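Local coordinates for protein periplasmic beta-glucosidase (Pseudomonas aeruginosa, PDB 6R5T) that probably hydrolyses terminal, non-reducing beta-D-glucosyl residues in the periplasm, releasing beta-D-glucose, at residues His177-Gly182 and Arg235-Asp240; Val219-Asn224 and Val229-Asn234. The protein carries 1 engineered substitution. All blocks are in the same frame, centred on the assembly; numbering follows the deposited sequence.

Overall arrangement
Both contacts lie in the TIM-barrel-like N-terminal domain of this glycoside hydrolase family 3 enzyme. Their centres are about 6 Å apart. Strands 172-178 and 218-221 are neighbours in the parallel barrel sheet. Their probable backbone hydrogen bonds include Phe178 N to Met220 O at 2.9 Å and Phe178 O to Ser222 N at 2.8 Å. Contact 2 folds the loop after strand 218-221, and helix 235-245 follows that loop directly. Contact 1 then packs this helix against residues 177-182. Both contacts border the glucose of the bound lactose: His177 NE2 of contact 1 is hydrogen-bonded to glucose O1 at 2.7 Å, while Met220 SD and Leu223 CD1 of contact 2 pack near it.

Contact 1: His177-Gly182 and Arg235-Asp240; sequences HFALYG and RWLLTD. With BGC (beta-D-glucopyranose), chain C.
This contact joins a strand end of the TIM-barrel-like domain to a surrounding helix. Phe178, at the end of strand 172-178, packs against Leu237 and Leu238 on the first turns of helix 235-245. Its CG is anti to the backbone N (chi1 -170°), which sends the ring past the two leucines, running the opposite way. Leu237 CD1 sits over one ring face in a CH-pi contact, 4.2 Å from the ring centroid. The closest atoms of the pair are Leu237 CG and Phe178 CE2, 3.5 Å apart. Leu238 CD2 comes instead to the ring edge. Ala179 CB meets Leu237 CD1 at 4.0 Å and extends the apolar patch. All four residues are buried. Tyr208 adds an edge-to-face ring contact to Phe178. Non-proline cis peptide bonds precede both His177 and Ala179. Next to Phe178 in the chain, His177 turns to the sugar pocket. Asp128 OD2 is hydrogen-bonded to His177 ND1 and probably holds the ring's rotation. Tyr181 CE2 lies over one face of the imidazole. The glucose is met at the imidazole edge, where His177 NE2 is hydrogen-bonded to glucose O1 at 2.7 Å, close to straight.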
loop_
_atom_site.group_PDB
_atom_site.type_symbol
_atom_site.label_atom_id
_atom_site.label_comp_id
_atom_site.label_asym_id
_atom_site.label_seq_id
_atom_site.Cartn_x
_atom_site.Cartn_y
_atom_site.Cartn_z
ATOM N N HIS A 177 -1.884 18.292 7.909
ATOM C CA HIS A 177 -3.316 18.049 7.994
ATOM C C HIS A 177 -3.518 17.009 9.101
ATOM O O HIS A 177 -3.087 15.870 8.937
ATOM C CB HIS A 177 -3.864 17.534 6.670
ATOM C CG HIS A 177 -3.646 18.430 5.506
ATOM N ND1 HIS A 177 -2.526 18.310 4.704
ATOM C CD2 HIS A 177 -4.432 19.398 4.973
ATOM C CE1 HIS A 177 -2.663 19.208 3.724
ATOM N NE2 HIS A 177 -3.765 19.881 3.875
ATOM N N PHE A 178 -4.104 17.384 10.235
ATOM C CA PHE A 178 -4.127 16.508 11.431
ATOM C C PHE A 178 -5.271 15.533 11.225
ATOM O O PHE A 178 -6.444 15.951 11.307
ATOM C CB PHE A 178 -4.320 17.405 12.651
ATOM C CG PHE A 178 -4.136 16.703 13.959
ATOM C CD1 PHE A 178 -2.935 16.129 14.287
ATOM C CD2 PHE A 178 -5.159 16.683 14.899
ATOM C CE1 PHE A 178 -2.743 15.535 15.526
ATOM C CE2 PHE A 178 -4.993 16.037 16.120
ATOM C CZ PHE A 178 -3.772 15.465 16.442
ATOM N N ALA A 179 -5.009 14.232 10.937
ATOM C CA ALA A 179 -3.687 13.620 10.900
ATOM C C ALA A 179 -3.685 12.482 9.880
ATOM O O ALA A 179 -4.729 11.917 9.577
ATOM C CB ALA A 179 -3.324 13.066 12.266
ATOM N N LEU A 180 -2.453 12.110 9.488
ATOM C CA LEU A 180 -2.115 10.869 8.753
ATOM C C LEU A 180 -2.503 10.959 7.275
ATOM O O LEU A 180 -2.512 9.922 6.595
ATOM C CB LEU A 180 -2.802 9.646 9.372
ATOM C CG LEU A 180 -2.753 9.480 10.887
ATOM C CD1 LEU A 180 -3.318 8.127 11.268
ATOM C CD2 LEU A 180 -1.368 9.693 11.450
ATOM N N TYR A 181 -2.813 12.152 6.792
ATOM C CA TYR A 181 -3.432 12.359 5.468
ATOM C C TYR A 181 -2.572 11.756 4.342
ATOM O O TYR A 181 -3.114 11.230 3.366
ATOM C CB TYR A 181 -3.642 13.858 5.328
ATOM C CG TYR A 181 -4.299 14.350 4.073
ATOM C CD1 TYR A 181 -5.367 13.730 3.465
ATOM C CD2 TYR A 181 -3.842 15.531 3.537
ATOM C CE1 TYR A 181 -5.909 14.244 2.282
ATOM C CE2 TYR A 181 -4.405 16.090 2.415
ATOM C CZ TYR A 181 -5.419 15.427 1.762
ATOM O OH TYR A 181 -5.937 15.991 0.621
ATOM N N GLY A 182 -1.277 11.788 4.495
ATOM C CA GLY A 182 -0.347 11.305 3.455
ATOM C C GLY A 182 -0.229 9.796 3.383
ATOM O O GLY A 182 0.517 9.290 2.516
ATOM N N ARG A 235 -13.097 12.082 18.123
ATOM C CA ARG A 235 -12.897 12.693 19.449
ATOM C C ARG A 235 -11.598 12.191 20.097
ATOM O O ARG A 235 -10.920 12.965 20.791
ATOM C CB ARG A 235 -14.104 12.415 20.334
ATOM C CG ARG A 235 -14.085 13.203 21.636
ATOM C CD ARG A 235 -15.393 13.016 22.399
ATOM N NE ARG A 235 -15.109 13.377 23.777
ATOM C CZ ARG A 235 -15.156 14.589 24.286
ATOM N NH1 ARG A 235 -15.584 15.615 23.553
ATOM N NH2 ARG A 235 -14.806 14.759 25.555
ATOM N N TRP A 236 -11.204 10.964 19.802
ATOM C CA TRP A 236 -9.934 10.437 20.320
ATOM C C TRP A 236 -8.812 11.344 19.803
ATOM O O TRP A 236 -7.923 11.796 20.549
ATOM C CB TRP A 236 -9.780 8.963 19.932
ATOM C CG TRP A 236 -8.395 8.528 20.216
ATOM C CD1 TRP A 236 -7.892 8.243 21.463
ATOM C CD2 TRP A 236 -7.291 8.507 19.292
ATOM N NE1 TRP A 236 -6.545 8.004 21.362
ATOM C CE2 TRP A 236 -6.157 8.157 20.048
ATOM C CE3 TRP A 236 -7.158 8.711 17.913
ATOM C CZ2 TRP A 236 -4.909 8.014 19.448
ATOM C CZ3 TRP A 236 -5.921 8.566 17.324
ATOM C CH2 TRP A 236 -4.809 8.249 18.092
ATOM N N LEU A 237 -8.817 11.607 18.504
ATOM C CA LEU A 237 -7.726 12.410 17.915
ATOM C C LEU A 237 -7.754 13.856 18.405
ATOM O O LEU A 237 -6.677 14.396 18.753
ATOM C CB LEU A 237 -7.845 12.331 16.392
ATOM C CG LEU A 237 -6.774 13.071 15.616
ATOM C CD1 LEU A 237 -5.509 12.262 15.530
ATOM C CD2 LEU A 237 -7.279 13.426 14.224
ATOM N N LEU A 238 -8.924 14.504 18.378
ATOM C CA LEU A 238 -8.950 15.975 18.480
ATOM C C LEU A 238 -9.048 16.387 19.945
ATOM O O LEU A 238 -8.727 17.531 20.240
ATOM C CB LEU A 238 -10.141 16.505 17.694
ATOM C CG LEU A 238 -10.120 16.249 16.208
ATOM C CD1 LEU A 238 -11.349 16.894 15.617
ATOM C CD2 LEU A 238 -8.846 16.767 15.581
ATOM N N THR A 239 -9.577 15.528 20.781
ATOM C CA THR A 239 -9.783 15.834 22.219
ATOM C C THR A 239 -8.838 15.029 23.100
ATOM O O THR A 239 -8.007 15.659 23.753
ATOM C CB THR A 239 -11.240 15.643 22.641
ATOM O OG1 THR A 239 -12.079 16.534 21.891
ATOM C CG2 THR A 239 -11.394 15.970 24.106
ATOM N N ASP A 240 -8.945 13.700 23.118
ATOM C CA ASP A 240 -8.113 12.868 24.017
ATOM C C ASP A 240 -6.622 13.104 23.725
ATOM O O ASP A 240 -5.816 13.332 24.627
ATOM C CB ASP A 240 -8.509 11.411 23.901
ATOM C CG ASP A 240 -9.949 11.140 24.318
ATOM O OD1 ASP A 240 -10.561 12.031 24.922
ATOM O OD2 ASP A 240 -10.458 10.060 24.015
HETATM C C2 BGC C . -5.891 23.961 2.450
HETATM C C3 BGC C . -7.378 24.335 2.292
HETATM C C4 BGC C . -7.863 23.609 1.008
HETATM C C5 BGC C . -7.689 22.101 1.264
HETATM C C6 BGC C . -8.067 21.253 0.070
HETATM C C1 BGC C . -5.762 22.436 2.535
HETATM O O1 BGC C . -4.388 22.205 2.555
HETATM O O2 BGC C . -5.266 24.520 3.599
HETATM O O3 BGC C . -7.479 25.760 2.093
HETATM O O4 BGC C . -9.254 23.922 0.829
HETATM O O5 BGC C . -6.324 21.827 1.375
HETATM O O6 BGC C . -7.914 19.866 0.391
#

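Contact 2: Val219-Asn224 and Val229-Asn234; sequences VMVSLN and VPATAN. With BGC (beta-D-glucopyranose), chain C.
This is a buried contact within one beta-alpha loop of the barrel. It folds the end of strand 218-221 back against the residues that lead into helix 235-245. Asn224 and Ala231 make the direct backbone bond across it. Ala231 N donates to Asn224 O at 3.0 Å; the bond is nearly straight, 163° at the hydrogen. Pro230 CA also approaches Asn224 O, as a CA-H...O contact. The link closes the base of a small hairpin of strands 225-226 and 229-230.

Ala231 CB points toward residues 219-224. It touches Ser222 OG at 3.3 Å and Val221 CG1 at 3.6 Å. Val221 CG1 is anti to the backbone N (chi1 -178°), which places this methyl alongside Ala231. Ser222 OG donates to Asn224 OD1 at 2.7 Å. The hydroxyl lies well above the amide carbonyl plane, 45° out of it. Asn224 ND2 is bonded to Ala179 O, so both ends of the amide are held.

Ser222 O receives hydrogen bonds from two waters. Water 2 donates to it at 2.8 Å and accepts from Thr232 N. Water 1 also donates to it and is hydrogen-bonded to Thr232 OG1 at 2.7 Å. The waters thus bridge Ser222 to Thr232.

On the pocket side, Met220 SD lies 3.5 Å from glucose O2, and Leu223 CD1 lies 3.7 Å from glucose O6. Leu223 also packs on Arg585 of the second subunit. At the far end of the loop, Asn234 OD1 caps Leu237 N. This is a beta-alpha loop of a TIM-type barrel: a small hairpin and an asparagine N-cap make the first part of the beta-alpha-beta crossover from strand 218-221 through helix 235-245 to strand 251-253.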
loop_
_atom_site.group_PDB
_atom_site.type_symbol
_atom_site.label_atom_id
_atom_site.label_comp_id
_atom_site.label_asym_id
_atom_site.label_seq_id
_atom_site.Cartn_x
_atom_site.Cartn_y
_atom_site.Cartn_z
ATOM N N VAL A 219 -4.597 24.284 14.458
ATOM C CA VAL A 219 -4.444 22.969 13.800
ATOM C C VAL A 219 -5.574 22.802 12.775
ATOM O O VAL A 219 -6.746 22.972 13.130
ATOM C CB VAL A 219 -4.475 21.847 14.847
ATOM C CG1 VAL A 219 -4.577 20.473 14.145
ATOM C CG2 VAL A 219 -3.318 21.931 15.781
ATOM N N MET A 220 -5.239 22.475 11.521
ATOM C CA MET A 220 -6.234 22.191 10.473
ATOM C C MET A 220 -6.430 20.672 10.402
ATOM O O MET A 220 -5.447 19.944 10.240
ATOM C CB MET A 220 -5.835 22.749 9.108
ATOM C CG MET A 220 -6.898 22.433 8.131
ATOM S SD MET A 220 -6.543 23.098 6.505
ATOM C CE MET A 220 -7.382 24.672 6.724
ATOM N N VAL A 221 -7.661 20.248 10.588
ATOM C CA VAL A 221 -8.053 18.822 10.639
ATOM C C VAL A 221 -8.094 18.258 9.217
ATOM O O VAL A 221 -8.468 18.954 8.285
ATOM C CB VAL A 221 -9.357 18.675 11.428
ATOM C CG1 VAL A 221 -9.742 17.217 11.516
ATOM C CG2 VAL A 221 -9.173 19.303 12.815
ATOM N N SER A 222 -7.706 17.005 9.069
ATOM C CA SER A 222 -7.621 16.347 7.750
ATOM C C SER A 222 -8.963 15.836 7.240
ATOM O O SER A 222 -9.976 15.783 7.972
ATOM C CB SER A 222 -6.583 15.271 7.834
ATOM O OG SER A 222 -7.047 14.189 8.602
ATOM N N LEU A 223 -8.965 15.422 5.979
ATOM C CA LEU A 223 -10.182 14.965 5.284
ATOM C C LEU A 223 -10.365 13.453 5.335
ATOM O O LEU A 223 -11.448 13.015 4.939
ATOM C CB LEU A 223 -10.081 15.420 3.832
ATOM C CG LEU A 223 -10.264 16.915 3.567
ATOM C CD1 LEU A 223 -9.847 17.206 2.119
ATOM C CD2 LEU A 223 -11.685 17.332 3.782
ATOM N N ASN A 224 -9.348 12.709 5.738
ATOM C CA ASN A 224 -9.370 11.232 5.664
ATOM C C ASN A 224 -9.961 10.581 6.936
ATOM O O ASN A 224 -9.989 11.210 8.033
ATOM C CB ASN A 224 -7.947 10.680 5.547
ATOM C CG ASN A 224 -7.003 11.213 6.601
ATOM O OD1 ASN A 224 -6.627 12.395 6.576
ATOM N ND2 ASN A 224 -6.607 10.373 7.553
ATOM N N VAL A 229 -12.570 6.180 11.290
ATOM C CA VAL A 229 -13.231 7.402 11.824
ATOM C C VAL A 229 -12.636 8.618 11.138
ATOM O O VAL A 229 -11.496 8.948 11.376
ATOM C CB VAL A 229 -13.104 7.488 13.348
ATOM C CG1 VAL A 229 -13.886 8.695 13.862
ATOM C CG2 VAL A 229 -13.642 6.218 13.968
ATOM N N PRO A 230 -13.437 9.352 10.349
ATOM C CA PRO A 230 -12.982 10.634 9.805
ATOM C C PRO A 230 -12.361 11.502 10.901
ATOM O O PRO A 230 -12.927 11.649 12.000
ATOM C CB PRO A 230 -14.259 11.279 9.254
ATOM C CG PRO A 230 -15.137 10.113 8.928
ATOM C CD PRO A 230 -14.826 9.092 9.999
ATOM N N ALA A 231 -11.240 12.142 10.602
ATOM C CA ALA A 231 -10.555 13.026 11.547
ATOM C C ALA A 231 -11.544 14.073 12.104
ATOM O O ALA A 231 -11.474 14.380 13.296
ATOM C CB ALA A 231 -9.362 13.650 10.888
ATOM N N THR A 232 -12.401 14.577 11.241
ATOM C CA THR A 232 -13.358 15.659 11.589
ATOM C C THR A 232 -14.322 15.182 12.669
ATOM O O THR A 232 -14.876 16.058 13.376
ATOM C CB THR A 232 -14.063 16.114 10.325
ATOM O OG1 THR A 232 -13.053 16.486 9.396
ATOM C CG2 THR A 232 -14.997 17.291 10.563
ATOM N N ALA A 233 -14.565 13.867 12.807
ATOM C CA ALA A 233 -15.487 13.321 13.833
ATOM C C ALA A 233 -14.752 12.504 14.885
ATOM O O ALA A 233 -15.403 11.688 15.561
ATOM C CB ALA A 233 -16.530 12.466 13.185
ATOM N N ASN A 234 -13.448 12.662 14.992
ATOM C CA ASN A 234 -12.597 11.735 15.765
ATOM C C ASN A 234 -12.263 12.354 17.115
ATOM O O ASN A 234 -11.284 13.118 17.224
ATOM C CB ASN A 234 -11.366 11.381 14.940
ATOM C CG ASN A 234 -10.705 10.139 15.465
ATOM O OD1 ASN A 234 -10.502 10.028 16.684
ATOM N ND2 ASN A 234 -10.304 9.254 14.551
HETATM C C2 BGC C . -5.891 23.961 2.450
HETATM C C3 BGC C . -7.378 24.335 2.292
HETATM C C4 BGC C . -7.863 23.609 1.008
HETATM C C5 BGC C . -7.689 22.101 1.264
HETATM C C6 BGC C . -8.067 21.253 0.070
HETATM C C1 BGC C . -5.762 22.436 2.535
HETATM O O1 BGC C . -4.388 22.205 2.555
HETATM O O2 BGC C . -5.266 24.520 3.599
HETATM O O3 BGC C . -7.479 25.760 2.093
HETATM O O4 BGC C . -9.254 23.922 0.829
HETATM O O5 BGC C . -6.324 21.827 1.375
HETATM O O6 BGC C . -7.914 19.866 0.391
HETATM O O HOH W 1 -11.464 18.520 8.717
HETATM O O HOH W 2 -12.228 14.072 8.308
#